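Long-range contacts in thioredoxin-like protein (Bacteroides caccae ATCC 43185, PDB 4YOD), which is of unknown specific function but probably acts as a thiol-disulfide oxidoreductase of the thioredoxin fold: residues F15-I20 with E32-H37; H37-V42 with E57-D62; V42-T47 with I83-V88. All coordinates share one frame; numbering follows the deposited sequence.

Contact 1 of 3, residues F15-I20 with E32-H37; sequences FTLPAI and EFLVKH
Pro18 and Ile20 lie against Phe33, Leu34 and His37 in an apolar surface contact, where the extended N-terminal chain runs beside the last turns of helix 27-37. Pro18 is directed at the helix. Its ring reaches His37, with CG of Pro18 3.3 Å from the backbone O of His37 and 3.7 Å from His37 CB, so that the proline sits on the backbone of this residue and the root of its side chain, while the imidazole leads away.

The phenyl ring of Phe33 offers the loop a broad apolar surface. With CG anti to the backbone N (chi1 -176°), the ring leaves the helix toward residues 18-20, and its CD2-CE2 side does the touching. Ile20 CG1 lies 3.8 Å from Phe33 CD2, the two side chains running antiparallel alongside one another, and the carbonyl O of Ala19 comes to 3.6 Å from Phe33 CE2. One face of the Phe33 ring is taken by the imidazole of His37, one helical turn on, with CD2 of the histidine above the rim of the phenyl ring.

Both segments belong to the N-terminal helical domain, assigned to the DUF5106 family, and the contact folds the chain leading into its first helix back along that helix. Leu34 extends the apolar strip away from His37. Its CD1 stands 3.9 Å from Leu17 CD2 and 4.2 Å from Ile20 CD1, so that a single methyl group bridges two residues of the loop that are three positions apart. The same leucine also touches Ile66 of helix 53-66, which places this part of the strip where the loop, the first helix and the second come together.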
loop_
_atom_site.group_PDB
_atom_site.type_symbol
_atom_site.label_atom_id
_atom_site.label_comp_id
_atom_site.label_asym_id
_atom_site.label_seq_id
_atom_site.Cartn_x
_atom_site.Cartn_y
_atom_site.Cartn_z
ATOM N N PHE A 15 9.102 7.147 -27.820
ATOM C CA PHE A 15 9.583 6.210 -26.793
ATOM C C PHE A 15 9.903 4.860 -27.424
ATOM O O PHE A 15 9.074 4.302 -28.143
ATOM C CB PHE A 15 8.561 6.041 -25.645
ATOM C CG PHE A 15 8.920 4.965 -24.642
ATOM C CD1 PHE A 15 9.862 5.205 -23.645
ATOM C CD2 PHE A 15 8.336 3.708 -24.707
ATOM C CE1 PHE A 15 10.223 4.200 -22.746
ATOM C CE2 PHE A 15 8.703 2.702 -23.810
ATOM C CZ PHE A 15 9.641 2.958 -22.830
ATOM N N THR A 16 11.098 4.329 -27.135
ATOM C CA THR A 16 11.557 3.048 -27.673
ATOM C C THR A 16 12.054 2.139 -26.541
ATOM O O THR A 16 12.831 2.563 -25.687
ATOM C CB THR A 16 12.653 3.275 -28.747
ATOM O OG1 THR A 16 12.144 4.143 -29.763
ATOM C CG2 THR A 16 13.134 1.968 -29.395
ATOM N N LEU A 17 11.601 0.888 -26.566
ATOM C CA LEU A 17 12.005 -0.156 -25.636
ATOM C C LEU A 17 13.324 -0.789 -26.106
ATOM O O LEU A 17 13.557 -0.862 -27.317
ATOM C CB LEU A 17 10.910 -1.237 -25.536
ATOM C CG LEU A 17 9.795 -0.993 -24.536
ATOM C CD1 LEU A 17 8.602 -1.860 -24.843
ATOM C CD2 LEU A 17 10.260 -1.274 -23.127
ATOM N N PRO A 18 14.192 -1.273 -25.183
ATOM C CA PRO A 18 15.419 -1.952 -25.633
ATOM C C PRO A 18 15.093 -3.352 -26.164
ATOM O O PRO A 18 14.122 -3.971 -25.720
ATOM C CB PRO A 18 16.265 -2.003 -24.361
ATOM C CG PRO A 18 15.258 -2.110 -23.270
ATOM C CD PRO A 18 14.071 -1.300 -23.709
ATOM N N ALA A 19 15.887 -3.846 -27.117
ATOM C CA ALA A 19 15.672 -5.165 -27.714
ATOM C C ALA A 19 16.209 -6.287 -26.813
ATOM O O ALA A 19 17.385 -6.273 -26.440
ATOM C CB ALA A 19 16.330 -5.229 -29.085
ATOM N N ILE A 20 15.338 -7.254 -26.464
ATOM C CA ILE A 20 15.694 -8.425 -25.647
ATOM C C ILE A 20 16.400 -9.467 -26.560
ATOM O O ILE A 20 15.819 -9.868 -27.571
ATOM C CB ILE A 20 14.455 -9.029 -24.912
ATOM C CG1 ILE A 20 13.820 -8.007 -23.948
ATOM C CG2 ILE A 20 14.810 -10.337 -24.174
ATOM C CD1 ILE A 20 12.319 -8.170 -23.775
ATOM N N GLU A 32 13.937 -9.617 -15.896
ATOM C CA GLU A 32 15.021 -8.835 -15.279
ATOM C C GLU A 32 15.639 -7.860 -16.304
ATOM O O GLU A 32 15.831 -6.687 -15.972
ATOM C CB GLU A 32 16.099 -9.765 -14.685
ATOM C CG GLU A 32 17.189 -9.031 -13.918
ATOM C CD GLU A 32 18.328 -9.878 -13.380
ATOM O OE1 GLU A 32 18.776 -10.814 -14.085
ATOM O OE2 GLU A 32 18.809 -9.566 -12.266
ATOM N N PHE A 33 15.936 -8.332 -17.541
ATOM C CA PHE A 33 16.507 -7.476 -18.594
ATOM C C PHE A 33 15.573 -6.288 -18.917
ATOM O O PHE A 33 16.041 -5.156 -19.049
ATOM C CB PHE A 33 16.795 -8.278 -19.881
ATOM C CG PHE A 33 17.471 -7.452 -20.954
ATOM C CD1 PHE A 33 18.856 -7.330 -20.993
ATOM C CD2 PHE A 33 16.718 -6.753 -21.895
ATOM C CE1 PHE A 33 19.480 -6.545 -21.967
ATOM C CE2 PHE A 33 17.342 -5.955 -22.859
ATOM C CZ PHE A 33 18.720 -5.862 -22.893
ATOM N N LEU A 34 14.270 -6.562 -19.057
ATOM C CA LEU A 34 13.259 -5.565 -19.403
ATOM C C LEU A 34 13.178 -4.458 -18.345
ATOM O O LEU A 34 13.110 -3.285 -18.710
ATOM C CB LEU A 34 11.894 -6.248 -19.595
ATOM C CG LEU A 34 10.755 -5.434 -20.237
ATOM C CD1 LEU A 34 11.194 -4.753 -21.551
ATOM C CD2 LEU A 34 9.541 -6.320 -20.487
ATOM N N VAL A 35 13.222 -4.826 -17.050
ATOM C CA VAL A 35 13.167 -3.871 -15.950
ATOM C C VAL A 35 14.438 -2.999 -15.938
ATOM O O VAL A 35 14.331 -1.770 -15.899
ATOM C CB VAL A 35 12.937 -4.597 -14.586
ATOM C CG1 VAL A 35 13.350 -3.732 -13.398
ATOM C CG2 VAL A 35 11.484 -5.050 -14.428
ATOM N N LYS A 36 15.619 -3.624 -15.988
ATOM C CA LYS A 36 16.893 -2.930 -15.868
ATOM C C LYS A 36 17.190 -1.942 -16.996
ATOM O O LYS A 36 17.734 -0.876 -16.711
ATOM C CB LYS A 36 18.035 -3.940 -15.742
ATOM C CG LYS A 36 18.163 -4.464 -14.301
ATOM C CD LYS A 36 19.148 -5.623 -14.165
ATOM C CE LYS A 36 19.253 -6.092 -12.732
ATOM N NZ LYS A 36 20.262 -7.173 -12.569
ATOM N N HIS A 37 16.803 -2.261 -18.245
ATOM C CA HIS A 37 17.115 -1.451 -19.420
ATOM C C HIS A 37 15.922 -0.651 -19.963
ATOM O O HIS A 37 16.074 0.045 -20.967
ATOM C CB HIS A 37 17.665 -2.371 -20.530
ATOM C CG HIS A 37 18.936 -3.055 -20.136
ATOM N ND1 HIS A 37 20.165 -2.590 -20.568
ATOM C CD2 HIS A 37 19.131 -4.112 -19.312
ATOM C CE1 HIS A 37 21.067 -3.384 -20.004
ATOM N NE2 HIS A 37 20.491 -4.310 -19.234
#

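Contact 2 of 3, residues H37-V42 with E57-D62; sequences HYWDNV and EQAWVD
Tyr38 CG stands anti to its own nitrogen (chi1 -167°), which sends the phenol straight at helix 53-66, whereas Trp39 CG lies beside its nitrogen and anti to the carbonyl carbon (chi1 -62°), laying the indole alongside the phenol. The two neighbours thus reach the helix together, Tyr38 CD2 lying over one face of the indole near its rim.

The phenol hydroxyl donates to the carbonyl O of Ala59, with 2.7 Å from Tyr38 OH to Ala59 O. It arrives in the carbonyl plane on a lone pair, at a C=O...donor angle of 125°. The phenol oxygen in turn accepts from a water 2.9 Å from Tyr38 OH, which also donates to Asp62 OD2, and Asp62 CB packs against Tyr38 OH at 3.4 Å. A phenylalanine in place of Tyr38 would probably leave the Ala59 carbonyl without this donor and the water without one of its acceptors.

Trp39 meets the helix through the far end of its benzo ring: Trp39 CZ2 is 3.7 Å from Trp60 CE3, and Trp39 CH2 is 4.2 Å from Ala59 CB. Tyr63 closes edge-to-face on Trp39, while Trp60 continues to Ile96 and Leu99 of helix 90-105.

Two type I turns, from His37 to Asp40 and from Trp39 to Val42, shape the backbone that carries both rings. Tyr38 and Trp39 thereby pack the loop after helix 27-37 onto helix 53-66, contributing to the buried interior of this helical domain.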
loop_
_atom_site.group_PDB
_atom_site.type_symbol
_atom_site.label_atom_id
_atom_site.label_comp_id
_atom_site.label_asym_id
_atom_site.label_seq_id
_atom_site.Cartn_x
_atom_site.Cartn_y
_atom_site.Cartn_z
ATOM N N HIS A 37 16.803 -2.261 -18.245
ATOM C CA HIS A 37 17.115 -1.451 -19.420
ATOM C C HIS A 37 15.922 -0.651 -19.963
ATOM O O HIS A 37 16.074 0.045 -20.967
ATOM C CB HIS A 37 17.665 -2.371 -20.530
ATOM C CG HIS A 37 18.936 -3.055 -20.136
ATOM N ND1 HIS A 37 20.165 -2.590 -20.568
ATOM C CD2 HIS A 37 19.131 -4.112 -19.312
ATOM C CE1 HIS A 37 21.067 -3.384 -20.004
ATOM N NE2 HIS A 37 20.491 -4.310 -19.234
ATOM N N TYR A 38 14.777 -0.687 -19.269
ATOM C CA TYR A 38 13.511 -0.061 -19.679
ATOM C C TYR A 38 13.649 1.370 -20.173
ATOM O O TYR A 38 13.042 1.696 -21.194
ATOM C CB TYR A 38 12.484 -0.094 -18.521
ATOM C CG TYR A 38 11.075 0.241 -18.961
ATOM C CD1 TYR A 38 10.254 -0.730 -19.530
ATOM C CD2 TYR A 38 10.591 1.546 -18.890
ATOM C CE1 TYR A 38 8.972 -0.417 -19.984
ATOM C CE2 TYR A 38 9.309 1.867 -19.330
ATOM C CZ TYR A 38 8.505 0.881 -19.880
ATOM O OH TYR A 38 7.248 1.184 -20.330
ATOM N N TRP A 39 14.415 2.212 -19.442
ATOM C CA TRP A 39 14.559 3.640 -19.703
ATOM C C TRP A 39 15.849 4.026 -20.430
ATOM O O TRP A 39 16.129 5.218 -20.547
ATOM C CB TRP A 39 14.491 4.397 -18.353
ATOM C CG TRP A 39 13.181 4.218 -17.632
ATOM C CD1 TRP A 39 12.929 3.369 -16.597
ATOM C CD2 TRP A 39 11.930 4.855 -17.943
ATOM N NE1 TRP A 39 11.617 3.488 -16.193
ATOM C CE2 TRP A 39 10.975 4.380 -17.014
ATOM C CE3 TRP A 39 11.531 5.815 -18.896
ATOM C CZ2 TRP A 39 9.645 4.826 -17.004
ATOM C CZ3 TRP A 39 10.209 6.253 -18.893
ATOM C CH2 TRP A 39 9.280 5.751 -17.963
ATOM N N ASP A 40 16.622 3.045 -20.913
ATOM C CA ASP A 40 17.906 3.257 -21.588
ATOM C C ASP A 40 17.859 4.228 -22.786
ATOM O O ASP A 40 18.841 4.932 -23.013
ATOM C CB ASP A 40 18.458 1.911 -22.089
ATOM C CG ASP A 40 19.173 1.058 -21.052
ATOM O OD1 ASP A 40 19.045 1.353 -19.841
ATOM O OD2 ASP A 40 19.871 0.095 -21.456
ATOM N N ASN A 41 16.743 4.264 -23.543
ATOM C CA ASN A 41 16.631 5.097 -24.746
ATOM C C ASN A 41 15.892 6.408 -24.499
ATOM O O ASN A 41 15.516 7.096 -25.446
ATOM C CB ASN A 41 15.969 4.304 -25.869
ATOM C CG ASN A 41 16.810 3.133 -26.296
ATOM O OD1 ASN A 41 18.017 3.064 -26.031
ATOM N ND2 ASN A 41 16.197 2.178 -26.936
ATOM N N VAL A 42 15.767 6.787 -23.237
ATOM C CA VAL A 42 15.089 8.014 -22.826
ATOM C C VAL A 42 16.134 9.062 -22.376
ATOM O O VAL A 42 17.109 8.722 -21.708
ATOM C CB VAL A 42 14.047 7.679 -21.718
ATOM C CG1 VAL A 42 13.476 8.933 -21.055
ATOM C CG2 VAL A 42 12.912 6.817 -22.290
ATOM N N GLU A 57 3.439 9.174 -19.853
ATOM C CA GLU A 57 2.686 8.592 -18.738
ATOM C C GLU A 57 2.354 7.106 -19.019
ATOM O O GLU A 57 2.446 6.287 -18.107
ATOM C CB GLU A 57 1.417 9.411 -18.441
ATOM C CG GLU A 57 0.580 8.907 -17.271
ATOM C CD GLU A 57 -0.473 9.896 -16.807
ATOM O OE1 GLU A 57 -0.516 11.029 -17.338
ATOM O OE2 GLU A 57 -1.261 9.542 -15.907
ATOM N N GLN A 58 2.024 6.758 -20.279
ATOM C CA GLN A 58 1.734 5.367 -20.620
ATOM C C GLN A 58 2.997 4.503 -20.465
ATOM O O GLN A 58 2.893 3.369 -19.997
ATOM C CB GLN A 58 1.113 5.227 -22.016
ATOM C CG GLN A 58 0.584 3.817 -22.338
ATOM C CD GLN A 58 -0.277 3.215 -21.250
ATOM O OE1 GLN A 58 -1.186 3.853 -20.704
ATOM N NE2 GLN A 58 -0.006 1.960 -20.919
ATOM N N ALA A 59 4.184 5.065 -20.783
ATOM C CA ALA A 59 5.480 4.402 -20.580
ATOM C C ALA A 59 5.702 4.129 -19.079
ATOM O O ALA A 59 6.130 3.029 -18.716
ATOM C CB ALA A 59 6.611 5.266 -21.128
ATOM N N TRP A 60 5.338 5.103 -18.212
ATOM C CA TRP A 60 5.447 4.953 -16.751
ATOM C C TRP A 60 4.498 3.838 -16.247
ATOM O O TRP A 60 4.914 3.028 -15.433
ATOM C CB TRP A 60 5.175 6.269 -16.008
ATOM C CG TRP A 60 5.244 6.114 -14.508
ATOM C CD1 TRP A 60 4.195 5.934 -13.651
ATOM C CD2 TRP A 60 6.437 5.969 -13.720
ATOM N NE1 TRP A 60 4.661 5.740 -12.362
ATOM C CE2 TRP A 60 6.034 5.758 -12.378
ATOM C CE3 TRP A 60 7.815 6.039 -14.013
ATOM C CZ2 TRP A 60 6.957 5.619 -11.331
ATOM C CZ3 TRP A 60 8.725 5.907 -12.979
ATOM C CH2 TRP A 60 8.298 5.695 -11.657
ATOM N N VAL A 61 3.242 3.813 -16.732
ATOM C CA VAL A 61 2.218 2.815 -16.372
ATOM C C VAL A 61 2.727 1.387 -16.725
ATOM O O VAL A 61 2.649 0.486 -15.881
ATOM C CB VAL A 61 0.862 3.161 -17.061
ATOM C CG1 VAL A 61 -0.131 1.987 -17.058
ATOM C CG2 VAL A 61 0.242 4.385 -16.429
ATOM N N ASP A 62 3.241 1.202 -17.959
ATOM C CA ASP A 62 3.795 -0.073 -18.433
ATOM C C ASP A 62 5.027 -0.504 -17.601
ATOM O O ASP A 62 5.183 -1.688 -17.333
ATOM C CB ASP A 62 4.134 -0.011 -19.915
ATOM C CG ASP A 62 2.893 0.023 -20.797
ATOM O OD1 ASP A 62 1.825 -0.459 -20.345
ATOM O OD2 ASP A 62 2.986 0.549 -21.927
HETATM O O HOH W 1 6.047 0.296 -22.768
#

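Contact 3 of 3, residues V42-T47 with I83-V88; sequences VNFADT and IDRTNV
The Phe44 ring is held between Thr86 on one face and Val42 on the other, with Arg85 along an edge. Thr86 CG2 sits over the centre of the Phe44 ring, 4.0 Å from the centroid and 10° off the normal, a CH-pi contact. Val42 CG1 covers the opposite face closer to the rim, and Arg85 NE approaches the edge in the ring plane. The guanidinium is turned 67° from the phenyl plane and presents its own face to the ring: Phe44 CD2 lies over its centre, 3.7 Å from Arg85 CZ.

A bend at chi3 (69°) brings the arginine chain round to the loop backbone. There Arg85 NH2 donates to Val42 O at 3.0 Å, tilted somewhat from both the carbonyl and guanidinium planes. A water accepts from both Arg85 NH2 and Phe44 N, and Arg85 NH1 bonds to Trp39 O. The guanidinium thus gathers two carbonyls, Val42 O and Trp39 O, of the loop between helices 27-37 and 53-66, which probably offset part of its positive charge.

Val88 completes the contact at the root of the Phe44 side chain, its CG2 lying 3.7 Å from Phe44 CB and 4.2 Å from Ala45 CB. Thr86 is fixed in turn: Thr86 OG1 donates to Ile83 O at 2.7 Å, on a lone pair of a carbonyl that also receives Thr86 N. The hydroxyl is thereby tied back to its own segment while the methyl faces Phe44.

The loop has its own braces. Asn43 OD1 accepts from Ala45 N at 3.0 Å, an Asx turn within the type I turn from Asn43 to Asp46. Phe44, set against the C-terminal part of helix 72-85 and the residues after it, joins the loop between helices 27-37 and 53-66 to the third helix of the domain.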
loop_
_atom_site.group_PDB
_atom_site.type_symbol
_atom_site.label_atom_id
_atom_site.label_comp_id
_atom_site.label_asym_id
_atom_site.label_seq_id
_atom_site.Cartn_x
_atom_site.Cartn_y
_atom_site.Cartn_z
ATOM N N VAL A 42 15.767 6.787 -23.237
ATOM C CA VAL A 42 15.089 8.014 -22.826
ATOM C C VAL A 42 16.134 9.062 -22.376
ATOM O O VAL A 42 17.109 8.722 -21.708
ATOM C CB VAL A 42 14.047 7.679 -21.718
ATOM C CG1 VAL A 42 13.476 8.933 -21.055
ATOM C CG2 VAL A 42 12.912 6.817 -22.290
ATOM N N ASN A 43 15.919 10.330 -22.771
ATOM C CA ASN A 43 16.732 11.484 -22.386
ATOM C C ASN A 43 15.950 12.225 -21.328
ATOM O O ASN A 43 14.989 12.929 -21.670
ATOM C CB ASN A 43 17.022 12.394 -23.617
ATOM C CG ASN A 43 17.815 13.654 -23.283
ATOM O OD1 ASN A 43 18.265 13.861 -22.148
ATOM N ND2 ASN A 43 18.029 14.512 -24.276
ATOM N N PHE A 44 16.323 12.057 -20.036
ATOM C CA PHE A 44 15.597 12.718 -18.954
ATOM C C PHE A 44 15.880 14.242 -18.848
ATOM O O PHE A 44 15.244 14.918 -18.046
ATOM C CB PHE A 44 15.847 12.029 -17.622
ATOM C CG PHE A 44 15.130 10.709 -17.494
ATOM C CD1 PHE A 44 13.741 10.635 -17.618
ATOM C CD2 PHE A 44 15.833 9.539 -17.232
ATOM C CE1 PHE A 44 13.071 9.418 -17.466
ATOM C CE2 PHE A 44 15.160 8.322 -17.071
ATOM C CZ PHE A 44 13.783 8.268 -17.194
ATOM N N ALA A 45 16.758 14.776 -19.682
ATOM C CA ALA A 45 17.033 16.215 -19.743
ATOM C C ALA A 45 16.230 16.875 -20.891
ATOM O O ALA A 45 16.344 18.086 -21.097
ATOM C CB ALA A 45 18.519 16.445 -19.929
ATOM N N ASP A 46 15.403 16.077 -21.616
ATOM C CA ASP A 46 14.591 16.491 -22.770
ATOM C C ASP A 46 13.206 17.103 -22.380
ATOM O O ASP A 46 12.831 17.128 -21.207
ATOM C CB ASP A 46 14.384 15.275 -23.697
ATOM C CG ASP A 46 14.335 15.540 -25.191
ATOM O OD1 ASP A 46 14.157 16.718 -25.585
ATOM O OD2 ASP A 46 14.441 14.563 -25.972
ATOM N N THR A 47 12.443 17.568 -23.401
ATOM C CA THR A 47 11.135 18.230 -23.265
ATOM C C THR A 47 9.943 17.239 -23.452
ATOM O O THR A 47 8.822 17.687 -23.723
ATOM C CB THR A 47 11.070 19.443 -24.261
ATOM O OG1 THR A 47 9.872 20.196 -24.055
ATOM C CG2 THR A 47 11.188 19.037 -25.746
ATOM N N ILE A 83 14.604 7.023 -10.706
ATOM C CA ILE A 83 14.382 8.333 -10.069
ATOM C C ILE A 83 15.704 9.127 -10.012
ATOM O O ILE A 83 15.695 10.311 -10.350
ATOM C CB ILE A 83 13.702 8.245 -8.657
ATOM C CG1 ILE A 83 12.391 7.396 -8.679
ATOM C CG2 ILE A 83 13.439 9.655 -8.081
ATOM C CD1 ILE A 83 11.249 7.796 -9.707
ATOM N N ASP A 84 16.828 8.475 -9.641
ATOM C CA ASP A 84 18.153 9.124 -9.548
ATOM C C ASP A 84 18.535 9.766 -10.872
ATOM O O ASP A 84 19.063 10.880 -10.892
ATOM C CB ASP A 84 19.244 8.130 -9.125
ATOM C CG ASP A 84 19.211 7.715 -7.657
ATOM O OD1 ASP A 84 18.427 8.311 -6.885
ATOM O OD2 ASP A 84 19.969 6.790 -7.285
ATOM N N ARG A 85 18.241 9.077 -11.981
ATOM C CA ARG A 85 18.507 9.583 -13.334
ATOM C C ARG A 85 17.753 10.874 -13.635
ATOM O O ARG A 85 18.241 11.671 -14.422
ATOM C CB ARG A 85 18.119 8.533 -14.391
ATOM C CG ARG A 85 19.179 7.447 -14.621
ATOM C CD ARG A 85 18.872 6.654 -15.895
ATOM N NE ARG A 85 19.056 7.483 -17.095
ATOM C CZ ARG A 85 18.558 7.209 -18.296
ATOM N NH1 ARG A 85 17.848 6.104 -18.493
ATOM N NH2 ARG A 85 18.763 8.040 -19.312
ATOM N N THR A 86 16.559 11.078 -13.036
ATOM C CA THR A 86 15.735 12.257 -13.344
ATOM C C THR A 86 16.264 13.537 -12.667
ATOM O O THR A 86 15.799 14.620 -13.000
ATOM C CB THR A 86 14.253 12.014 -13.029
ATOM O OG1 THR A 86 14.052 12.058 -11.633
ATOM C CG2 THR A 86 13.723 10.718 -13.618
ATOM N N ASN A 87 17.254 13.414 -11.754
ATOM C CA ASN A 87 17.921 14.539 -11.084
ATOM C C ASN A 87 18.634 15.462 -12.095
ATOM O O ASN A 87 19.052 16.558 -11.730
ATOM C CB ASN A 87 18.925 14.030 -10.056
ATOM C CG ASN A 87 18.266 13.618 -8.772
ATOM O OD1 ASN A 87 17.595 14.408 -8.108
ATOM N ND2 ASN A 87 18.447 12.383 -8.388
ATOM N N VAL A 88 18.749 15.038 -13.358
ATOM C CA VAL A 88 19.374 15.861 -14.417
ATOM C C VAL A 88 18.534 17.128 -14.733
ATOM O O VAL A 88 19.065 18.094 -15.281
ATOM C CB VAL A 88 19.661 15.064 -15.714
ATOM C CG1 VAL A 88 20.790 14.063 -15.495
ATOM C CG2 VAL A 88 18.403 14.375 -16.245
HETATM O O HOH W 2 19.092 11.085 -19.163
#

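All three contacts lie in the N-terminal helical domain, on one side of the chain's centre. Contacts 1 and 2 have centres about 8 Å apart and share His37; contacts 2 and 3 are about 12 Å apart and share Val42; contacts 1 and 3 are about 17 Å apart. Contact 1 closes before the others open, whereas the segments of contacts 2 and 3 alternate along the chain. One continuous run, 32-47, therefore meets in turn the N-terminal loop, helix 53-66 and the end of helix 72-85, linking three successive helices. Leu17, which carries part of contact 1, also packs on Tyr38 of contact 2, and Trp39 bridges contacts 2 and 3 by packing on Phe44.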